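PDB 6OEW: cytidylyltransferase from Leptospira borgpetersenii serovar Hardjo-bovis, which probably acts as a nucleotidyltransferase of the cytidylyltransferase family, which belongs to the GT-A clan, and binds magnesium. Local coordinates for residues Leu30-Gly33 / Gly39-Leu42; Asp85-Tyr90 / Lys158-Cys163; Asp122-Asn127 / Ile148-Leu153. One frame throughout, in Å; residues are numbered along the deposited sequence.

Interaction 1: residues Leu30-Gly33 / Gly39-Leu42; sequences LPFG and GFML
F32 and F40 meet as an edge-to-face (T-shaped) aromatic pair. The pair joins the small antiparallel hairpin of strands 31-32 and 35-36 to helix 37-45, which follows the hairpin directly. F32 supplies the edge and F40 the face. The ring centroids lie 4.8 Å apart and the planes are inclined at 63°. Both phenylalanines use the same first torsion. In F32, chi1 of -162° swings CG away from the backbone N and carries the ring toward the helix. In F40, chi1 of -157° likewise points the ring at the strand. The CD2-CE2 side of F32 does the touching. CE2 sits 3.7 Å above the F40 plane, shifted toward the rim of the ring, and F40 CB lies in the plane of the F32 ring at its edge. Both residues are buried. I214 of helix 204-214 touches both rings, and L210 of the same helix adds to the packing on F32. Helix 204-214 thus meets the hairpin and helix 37-45 at one place. The tightest approach across the contact is F32 CD2 to F40 CG, at 3.5 Å.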
loop_
_atom_site.group_PDB
_atom_site.type_symbol
_atom_site.label_atom_id
_atom_site.label_comp_id
_atom_site.label_asym_id
_atom_site.label_seq_id
_atom_site.Cartn_x
_atom_site.Cartn_y
_atom_site.Cartn_z
ATOM N N LEU A 30 1.700 -10.348 -12.771
ATOM C CA LEU A 30 2.358 -9.988 -14.016
ATOM C C LEU A 30 3.878 -9.949 -13.844
ATOM O O LEU A 30 4.386 -9.536 -12.787
ATOM C CB LEU A 30 1.884 -8.626 -14.507
ATOM C CG LEU A 30 0.519 -8.526 -15.158
ATOM C CD1 LEU A 30 0.129 -7.074 -15.306
ATOM C CD2 LEU A 30 0.610 -9.202 -16.522
ATOM N N PRO A 31 4.619 -10.349 -14.875
ATOM C CA PRO A 31 6.081 -10.237 -14.828
ATOM C C PRO A 31 6.493 -8.789 -14.613
ATOM O O PRO A 31 5.935 -7.876 -15.225
ATOM C CB PRO A 31 6.523 -10.742 -16.207
ATOM C CG PRO A 31 5.397 -11.582 -16.692
ATOM C CD PRO A 31 4.143 -11.007 -16.112
ATOM N N PHE A 32 7.469 -8.588 -13.728
ATOM C CA PHE A 32 7.926 -7.242 -13.388
ATOM C C PHE A 32 9.375 -7.333 -12.921
ATOM O O PHE A 32 9.660 -7.980 -11.907
ATOM C CB PHE A 32 7.024 -6.621 -12.307
ATOM C CG PHE A 32 7.141 -5.116 -12.202
ATOM C CD1 PHE A 32 6.912 -4.311 -13.305
ATOM C CD2 PHE A 32 7.476 -4.514 -11.003
ATOM C CE1 PHE A 32 7.017 -2.938 -13.222
ATOM C CE2 PHE A 32 7.576 -3.120 -10.898
ATOM C CZ PHE A 32 7.347 -2.331 -12.004
ATOM N N GLY A 33 10.289 -6.715 -13.660
ATOM C CA GLY A 33 11.696 -6.939 -13.371
ATOM C C GLY A 33 11.999 -8.420 -13.468
ATOM O O GLY A 33 11.542 -9.112 -14.385
ATOM N N GLY A 39 5.715 -9.498 -6.006
ATOM C CA GLY A 39 7.043 -9.837 -5.492
ATOM C C GLY A 39 7.992 -8.646 -5.460
ATOM O O GLY A 39 8.764 -8.468 -4.507
ATOM N N PHE A 40 7.947 -7.816 -6.500
ATOM C CA PHE A 40 8.729 -6.584 -6.520
ATOM C C PHE A 40 8.410 -5.703 -5.319
ATOM O O PHE A 40 9.319 -5.147 -4.681
ATOM C CB PHE A 40 8.442 -5.835 -7.822
ATOM C CG PHE A 40 9.520 -4.885 -8.224
ATOM C CD1 PHE A 40 10.423 -5.233 -9.226
ATOM C CD2 PHE A 40 9.643 -3.645 -7.609
ATOM C CE1 PHE A 40 11.426 -4.362 -9.619
ATOM C CE2 PHE A 40 10.666 -2.764 -8.001
ATOM C CZ PHE A 40 11.554 -3.128 -8.994
ATOM N N MET A 41 7.121 -5.540 -5.019
ATOM C CA MET A 41 6.699 -4.750 -3.866
ATOM C C MET A 41 7.268 -5.312 -2.568
ATOM O O MET A 41 7.797 -4.569 -1.730
ATOM C CB MET A 41 5.176 -4.704 -3.801
ATOM C CG MET A 41 4.642 -3.677 -2.803
ATOM S SD MET A 41 2.849 -3.812 -2.663
ATOM C CE MET A 41 2.530 -2.522 -1.436
ATOM N N LEU A 42 7.166 -6.626 -2.389
ATOM C CA LEU A 42 7.677 -7.253 -1.181
ATOM C C LEU A 42 9.184 -7.047 -1.055
ATOM O O LEU A 42 9.683 -6.752 0.033
ATOM C CB LEU A 42 7.307 -8.737 -1.176
ATOM C CG LEU A 42 5.799 -9.048 -1.097
ATOM C CD1 LEU A 42 5.546 -10.547 -1.114
ATOM C CD2 LEU A 42 5.180 -8.441 0.160
#

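Interaction 2: residues Asp85-Tyr90 / Lys158-Cys163; sequences DLIQRY and KLDSIC
I87 of helix 86-96 packs against D160 and L159 of helix 153-162 and C163 just after it. The contact joins two helices of the alpha/beta fold, near the start of one and the end of the other. Its direct interactions are apolar. The two branches of I87 divide the work. Its chi1 of -70° places CG2 opposite the backbone N, and this methyl meets the methylene of D160, with I87 CG2 to D160 CB at 3.7 Å. The other branch is extended, with chi2 at -178°, and CD1 points to the side of the helix where L159 and C163, one turn apart, lie. There I87 CD1 lies 4.2 Å from L159 CB and 4.3 Å from C163 CB. These are looser van der Waals contacts. I172 also packs on I87. From helix 174-178, V176 touches L159 and Y175 touches C163.

The polar interactions lie within the first helix or run through a third element. D85 is the N-cap of helix 86-96. Q88 N donates to D85 OD1 at 2.8 Å, approaching from above the carboxylate plane, 55° out of it. R169 of helix 166-171 forms salt bridges with D85 OD1 through NE and with D160 OD1 through NH2. Its NH1 also donates to C163 O, and its backbone bonds to that of I87.

The chemistry is thus apolar where the helices touch and ionic beside that patch. D85 OD2 and D160 OD1 are 5.8 Å apart and carry like charge. Sharing R169 probably offsets their repulsion and favours both carboxylates staying ionised, so that one arginine ties together the two helix ends.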
loop_
_atom_site.group_PDB
_atom_site.type_symbol
_atom_site.label_atom_id
_atom_site.label_comp_id
_atom_site.label_asym_id
_atom_site.label_seq_id
_atom_site.Cartn_x
_atom_site.Cartn_y
_atom_site.Cartn_z
ATOM N N ASP A 85 -14.986 -8.073 2.764
ATOM C CA ASP A 85 -15.024 -7.351 4.032
ATOM C C ASP A 85 -13.579 -7.154 4.464
ATOM O O ASP A 85 -13.006 -7.971 5.186
ATOM C CB ASP A 85 -15.867 -8.093 5.064
ATOM C CG ASP A 85 -16.087 -7.280 6.335
ATOM O OD1 ASP A 85 -15.278 -6.387 6.648
ATOM O OD2 ASP A 85 -17.063 -7.565 7.046
ATOM N N LEU A 86 -12.982 -6.050 3.995
ATOM C CA LEU A 86 -11.586 -5.768 4.299
ATOM C C LEU A 86 -11.409 -5.350 5.748
ATOM O O LEU A 86 -10.329 -5.543 6.313
ATOM C CB LEU A 86 -11.045 -4.684 3.361
ATOM C CG LEU A 86 -10.532 -5.186 1.993
ATOM C CD1 LEU A 86 -9.236 -6.006 2.170
ATOM C CD2 LEU A 86 -11.594 -5.964 1.210
ATOM N N ILE A 87 -12.432 -4.743 6.358
ATOM C CA ILE A 87 -12.322 -4.453 7.783
ATOM C C ILE A 87 -12.155 -5.753 8.557
ATOM O O ILE A 87 -11.293 -5.858 9.443
ATOM C CB ILE A 87 -13.532 -3.638 8.272
ATOM C CG1 ILE A 87 -13.479 -2.217 7.697
ATOM C CG2 ILE A 87 -13.541 -3.556 9.824
ATOM C CD1 ILE A 87 -14.641 -1.333 8.182
ATOM N N GLN A 88 -12.945 -6.777 8.210
ATOM C CA GLN A 88 -12.815 -8.064 8.891
ATOM C C GLN A 88 -11.482 -8.722 8.565
ATOM O O GLN A 88 -10.850 -9.313 9.448
ATOM C CB GLN A 88 -13.962 -9.010 8.531
ATOM C CG GLN A 88 -13.890 -10.344 9.308
ATOM C CD GLN A 88 -14.744 -11.469 8.701
ATOM O OE1 GLN A 88 -14.298 -12.215 7.812
ATOM N NE2 GLN A 88 -15.971 -11.601 9.194
ATOM N N ARG A 89 -11.049 -8.659 7.303
ATOM C CA ARG A 89 -9.771 -9.269 6.942
ATOM C C ARG A 89 -8.616 -8.623 7.705
ATOM O O ARG A 89 -7.720 -9.325 8.199
ATOM C CB ARG A 89 -9.524 -9.165 5.439
ATOM C CG ARG A 89 -8.512 -10.197 4.927
ATOM C CD ARG A 89 -7.917 -9.842 3.557
ATOM N NE ARG A 89 -8.955 -9.760 2.527
ATOM C CZ ARG A 89 -8.729 -9.319 1.294
ATOM N NH1 ARG A 89 -7.491 -8.942 0.937
ATOM N NH2 ARG A 89 -9.737 -9.272 0.416
ATOM N N TYR A 90 -8.618 -7.285 7.811
ATOM C CA TYR A 90 -7.539 -6.599 8.528
ATOM C C TYR A 90 -7.653 -6.807 10.028
ATOM O O TYR A 90 -6.636 -6.908 10.729
ATOM C CB TYR A 90 -7.547 -5.105 8.224
ATOM C CG TYR A 90 -6.670 -4.743 7.070
ATOM C CD1 TYR A 90 -7.107 -4.944 5.764
ATOM C CD2 TYR A 90 -5.392 -4.221 7.275
ATOM C CE1 TYR A 90 -6.307 -4.630 4.691
ATOM C CE2 TYR A 90 -4.580 -3.903 6.209
ATOM C CZ TYR A 90 -5.045 -4.121 4.918
ATOM O OH TYR A 90 -4.227 -3.805 3.855
ATOM N N LYS A 158 -13.131 0.480 16.225
ATOM C CA LYS A 158 -14.223 1.448 16.164
ATOM C C LYS A 158 -14.874 1.456 14.782
ATOM O O LYS A 158 -16.103 1.531 14.675
ATOM C CB LYS A 158 -13.722 2.843 16.533
ATOM N N LEU A 159 -14.077 1.362 13.713
ATOM C CA LEU A 159 -14.680 1.271 12.380
ATOM C C LEU A 159 -15.479 -0.015 12.216
ATOM O O LEU A 159 -16.575 0.003 11.642
ATOM C CB LEU A 159 -13.612 1.359 11.295
ATOM C CG LEU A 159 -12.865 2.689 11.241
ATOM C CD1 LEU A 159 -11.869 2.689 10.096
ATOM C CD2 LEU A 159 -13.879 3.831 11.118
ATOM N N ASP A 160 -14.941 -1.147 12.689
ATOM C CA ASP A 160 -15.703 -2.398 12.643
ATOM C C ASP A 160 -17.041 -2.259 13.352
ATOM O O ASP A 160 -18.064 -2.765 12.876
ATOM C CB ASP A 160 -14.887 -3.532 13.263
ATOM C CG ASP A 160 -15.641 -4.837 13.309
ATOM O OD1 ASP A 160 -16.191 -5.256 12.265
ATOM O OD2 ASP A 160 -15.680 -5.450 14.391
ATOM N N SER A 161 -17.059 -1.557 14.489
ATOM C CA SER A 161 -18.298 -1.392 15.242
ATOM C C SER A 161 -19.260 -0.432 14.554
ATOM O O SER A 161 -20.479 -0.629 14.604
ATOM C CB SER A 161 -17.987 -0.894 16.654
ATOM O OG SER A 161 -19.181 -0.465 17.277
ATOM N N ILE A 162 -18.732 0.603 13.907
ATOM C CA ILE A 162 -19.558 1.684 13.375
ATOM C C ILE A 162 -20.099 1.346 11.985
ATOM O O ILE A 162 -21.268 1.596 11.689
ATOM C CB ILE A 162 -18.736 2.986 13.333
ATOM C CG1 ILE A 162 -18.615 3.625 14.705
ATOM C CG2 ILE A 162 -19.317 3.986 12.334
ATOM C CD1 ILE A 162 -17.724 4.840 14.654
ATOM N N CYS A 163 -19.251 0.832 11.097
ATOM C CA CYS A 163 -19.546 0.820 9.664
ATOM C C CYS A 163 -20.300 -0.431 9.239
ATOM O O CYS A 163 -19.830 -1.554 9.453
ATOM C CB CYS A 163 -18.267 0.927 8.853
ATOM S SG CYS A 163 -17.363 2.429 9.185
#

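Interaction 3: residues Asp122-Asn127 / Ile148-Leu153; sequences DLFLYN and IEIFTL
L123 O, one residue before the F124 ring that packs on I150, is held by N127, which lies just past helix 114-126. This helix covers one face of the mixed beta sheet of the GT-A type alpha/beta fold. The main bond comes from the side chain: N127 ND2 donates to L123 O at 2.9 Å, with an N-H...O angle of 165°. The acceptor lies close to the N127 amide plane. The side chain thus folds back over the last turn. N127 N bonds to F124 O at 3.2 Å and only weakly to L123 O.

The helix runs nearly parallel to strand 149-152, at 25°, with the segment axes 9.9 Å apart. The strand lies in the sheet between 101-106 and 133-135.

F124 carries the contact. Its chi1 of -165° sends the ring off the helix and down onto the strand. I150 CG2 stands over one face, 4.0 Å from the ring centroid, in a CH-pi contact. The I150 methyl sits off centre, with CG2 nearest to F124 CD1 at 3.7 Å. F124 CE1 also comes within 3.4 Å of I150 O, so the ring rests on the backbone as well as on the side chain. I101, I131 and L134 pack around F124. F151, next in the strand, has its CB directed away from the helix, and its side chain packs on I102.

T152 ends the strand and is the N-cap of helix 153-162. Its OG1 lies between the backbone N and the carbonyl carbon and accepts from L155 N, while the methyl, beside the backbone N, meets the ring. T152 CG2 lies in the plane of the F124 ring at its edge, 3.7 Å from F124 CZ.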
loop_
_atom_site.group_PDB
_atom_site.type_symbol
_atom_site.label_atom_id
_atom_site.label_comp_id
_atom_site.label_asym_id
_atom_site.label_seq_id
_atom_site.Cartn_x
_atom_site.Cartn_y
_atom_site.Cartn_z
ATOM N N ASP A 122 7.491 6.501 12.141
ATOM C CA ASP A 122 8.222 7.211 13.193
ATOM C C ASP A 122 7.420 8.399 13.708
ATOM O O ASP A 122 7.328 8.623 14.925
ATOM C CB ASP A 122 9.588 7.677 12.667
ATOM C CG ASP A 122 10.639 6.577 12.696
ATOM O OD1 ASP A 122 10.342 5.476 13.217
ATOM O OD2 ASP A 122 11.759 6.815 12.194
ATOM N N LEU A 123 6.819 9.166 12.793
ATOM C CA LEU A 123 5.978 10.286 13.210
ATOM C C LEU A 123 4.800 9.807 14.058
ATOM O O LEU A 123 4.466 10.424 15.082
ATOM C CB LEU A 123 5.487 11.053 11.973
ATOM C CG LEU A 123 4.716 12.368 12.197
ATOM C CD1 LEU A 123 5.610 13.466 12.798
ATOM C CD2 LEU A 123 4.098 12.859 10.899
ATOM N N PHE A 124 4.153 8.710 13.638
ATOM C CA PHE A 124 3.018 8.160 14.373
ATOM C C PHE A 124 3.439 7.756 15.779
ATOM O O PHE A 124 2.815 8.158 16.776
ATOM C CB PHE A 124 2.441 6.962 13.576
ATOM C CG PHE A 124 1.068 6.516 13.998
ATOM C CD1 PHE A 124 -0.029 6.824 13.219
ATOM C CD2 PHE A 124 0.877 5.770 15.152
ATOM C CE1 PHE A 124 -1.324 6.358 13.565
ATOM C CE2 PHE A 124 -0.396 5.342 15.524
ATOM C CZ PHE A 124 -1.493 5.634 14.717
ATOM N N LEU A 125 4.536 7.004 15.888
ATOM C CA LEU A 125 4.972 6.513 17.196
ATOM C C LEU A 125 5.415 7.650 18.116
ATOM O O LEU A 125 5.263 7.550 19.340
ATOM C CB LEU A 125 6.129 5.526 17.023
ATOM C CG LEU A 125 5.852 4.220 16.268
ATOM C CD1 LEU A 125 7.157 3.554 15.860
ATOM C CD2 LEU A 125 5.052 3.301 17.170
ATOM N N TYR A 126 5.997 8.708 17.554
ATOM C CA TYR A 126 6.476 9.821 18.380
ATOM C C TYR A 126 5.334 10.605 19.008
ATOM O O TYR A 126 5.564 11.371 19.942
ATOM C CB TYR A 126 7.289 10.768 17.516
ATOM C CG TYR A 126 8.447 11.502 18.156
ATOM C CD1 TYR A 126 9.447 10.818 18.843
ATOM C CD2 TYR A 126 8.575 12.882 18.003
ATOM C CE1 TYR A 126 10.551 11.504 19.378
ATOM C CE2 TYR A 126 9.675 13.578 18.544
ATOM C CZ TYR A 126 10.656 12.871 19.214
ATOM O OH TYR A 126 11.750 13.536 19.715
ATOM N N ASN A 127 4.130 10.470 18.483
ATOM C CA ASN A 127 2.955 11.196 18.938
ATOM C C ASN A 127 1.917 10.225 19.495
ATOM O O ASN A 127 0.712 10.391 19.288
ATOM C CB ASN A 127 2.357 12.016 17.797
ATOM C CG ASN A 127 3.225 13.205 17.397
ATOM O OD1 ASN A 127 3.185 14.249 18.030
ATOM N ND2 ASN A 127 4.001 13.048 16.335
ATOM N N ILE A 148 -0.044 5.314 1.705
ATOM C CA ILE A 148 0.239 4.711 2.998
ATOM C C ILE A 148 -0.782 5.251 3.976
ATOM O O ILE A 148 -0.991 6.468 4.050
ATOM C CB ILE A 148 1.672 5.042 3.470
ATOM C CG1 ILE A 148 2.707 4.480 2.480
ATOM C CG2 ILE A 148 1.888 4.513 4.889
ATOM C CD1 ILE A 148 4.157 5.122 2.600
ATOM N N GLU A 149 -1.424 4.357 4.710
ATOM C CA GLU A 149 -2.308 4.703 5.807
ATOM C C GLU A 149 -1.839 3.938 7.026
ATOM O O GLU A 149 -1.442 2.774 6.918
ATOM C CB GLU A 149 -3.789 4.355 5.479
ATOM C CG GLU A 149 -4.268 5.103 4.257
ATOM C CD GLU A 149 -5.411 4.404 3.533
ATOM O OE1 GLU A 149 -5.353 3.163 3.372
ATOM O OE2 GLU A 149 -6.350 5.118 3.128
ATOM N N ILE A 150 -1.828 4.609 8.172
ATOM C CA ILE A 150 -1.405 4.020 9.436
ATOM C C ILE A 150 -2.479 4.295 10.468
ATOM O O ILE A 150 -2.873 5.451 10.659
ATOM C CB ILE A 150 -0.053 4.597 9.901
ATOM C CG1 ILE A 150 0.972 4.477 8.755
ATOM C CG2 ILE A 150 0.401 3.848 11.127
ATOM C CD1 ILE A 150 2.346 5.150 9.082
ATOM N N PHE A 151 -2.936 3.252 11.157
ATOM C CA PHE A 151 -3.911 3.478 12.208
ATOM C C PHE A 151 -3.791 2.410 13.282
ATOM O O PHE A 151 -3.216 1.338 13.064
ATOM C CB PHE A 151 -5.332 3.532 11.646
ATOM C CG PHE A 151 -5.619 2.465 10.622
ATOM C CD1 PHE A 151 -6.022 1.200 11.020
ATOM C CD2 PHE A 151 -5.484 2.729 9.269
ATOM C CE1 PHE A 151 -6.295 0.204 10.070
ATOM C CE2 PHE A 151 -5.741 1.753 8.325
ATOM C CZ PHE A 151 -6.145 0.489 8.713
ATOM N N THR A 152 -4.325 2.736 14.459
ATOM C CA THR A 152 -4.273 1.842 15.606
ATOM C C THR A 152 -5.283 0.715 15.442
ATOM O O THR A 152 -6.288 0.844 14.739
ATOM C CB THR A 152 -4.566 2.579 16.921
ATOM O OG1 THR A 152 -5.905 3.092 16.921
ATOM C CG2 THR A 152 -3.575 3.732 17.147
ATOM N N LEU A 153 -4.999 -0.402 16.101
ATOM C CA LEU A 153 -5.997 -1.454 16.194
ATOM C C LEU A 153 -7.278 -0.914 16.809
ATOM O O LEU A 153 -8.383 -1.291 16.401
ATOM C CB LEU A 153 -5.447 -2.618 17.016
ATOM C CG LEU A 153 -6.426 -3.739 17.357
ATOM C CD1 LEU A 153 -6.739 -4.561 16.141
ATOM C CD2 LEU A 153 -5.811 -4.581 18.461
#

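Overall arrangement
All three contacts are buried, but they hold different parts of one alpha/beta fold. Interaction 1 lies on the opposite side of the chain's centre from the other two, with centres 29 Å and 27 Å away. It is purely aromatic. The F32 side chain is about 11 Å from that of D108, which is seen to bind magnesium in a structure of this protein. Interactions 2 and 3 lie away from that site. They are closer, with centres 18 Å apart, and are joined in sequence, since strand 149-152 runs directly into helix 153-162. Interaction 3 packs a helix on the sheet through a ring and methyls. Interaction 2 pairs two helices and adds charge at its partly exposed aspartates.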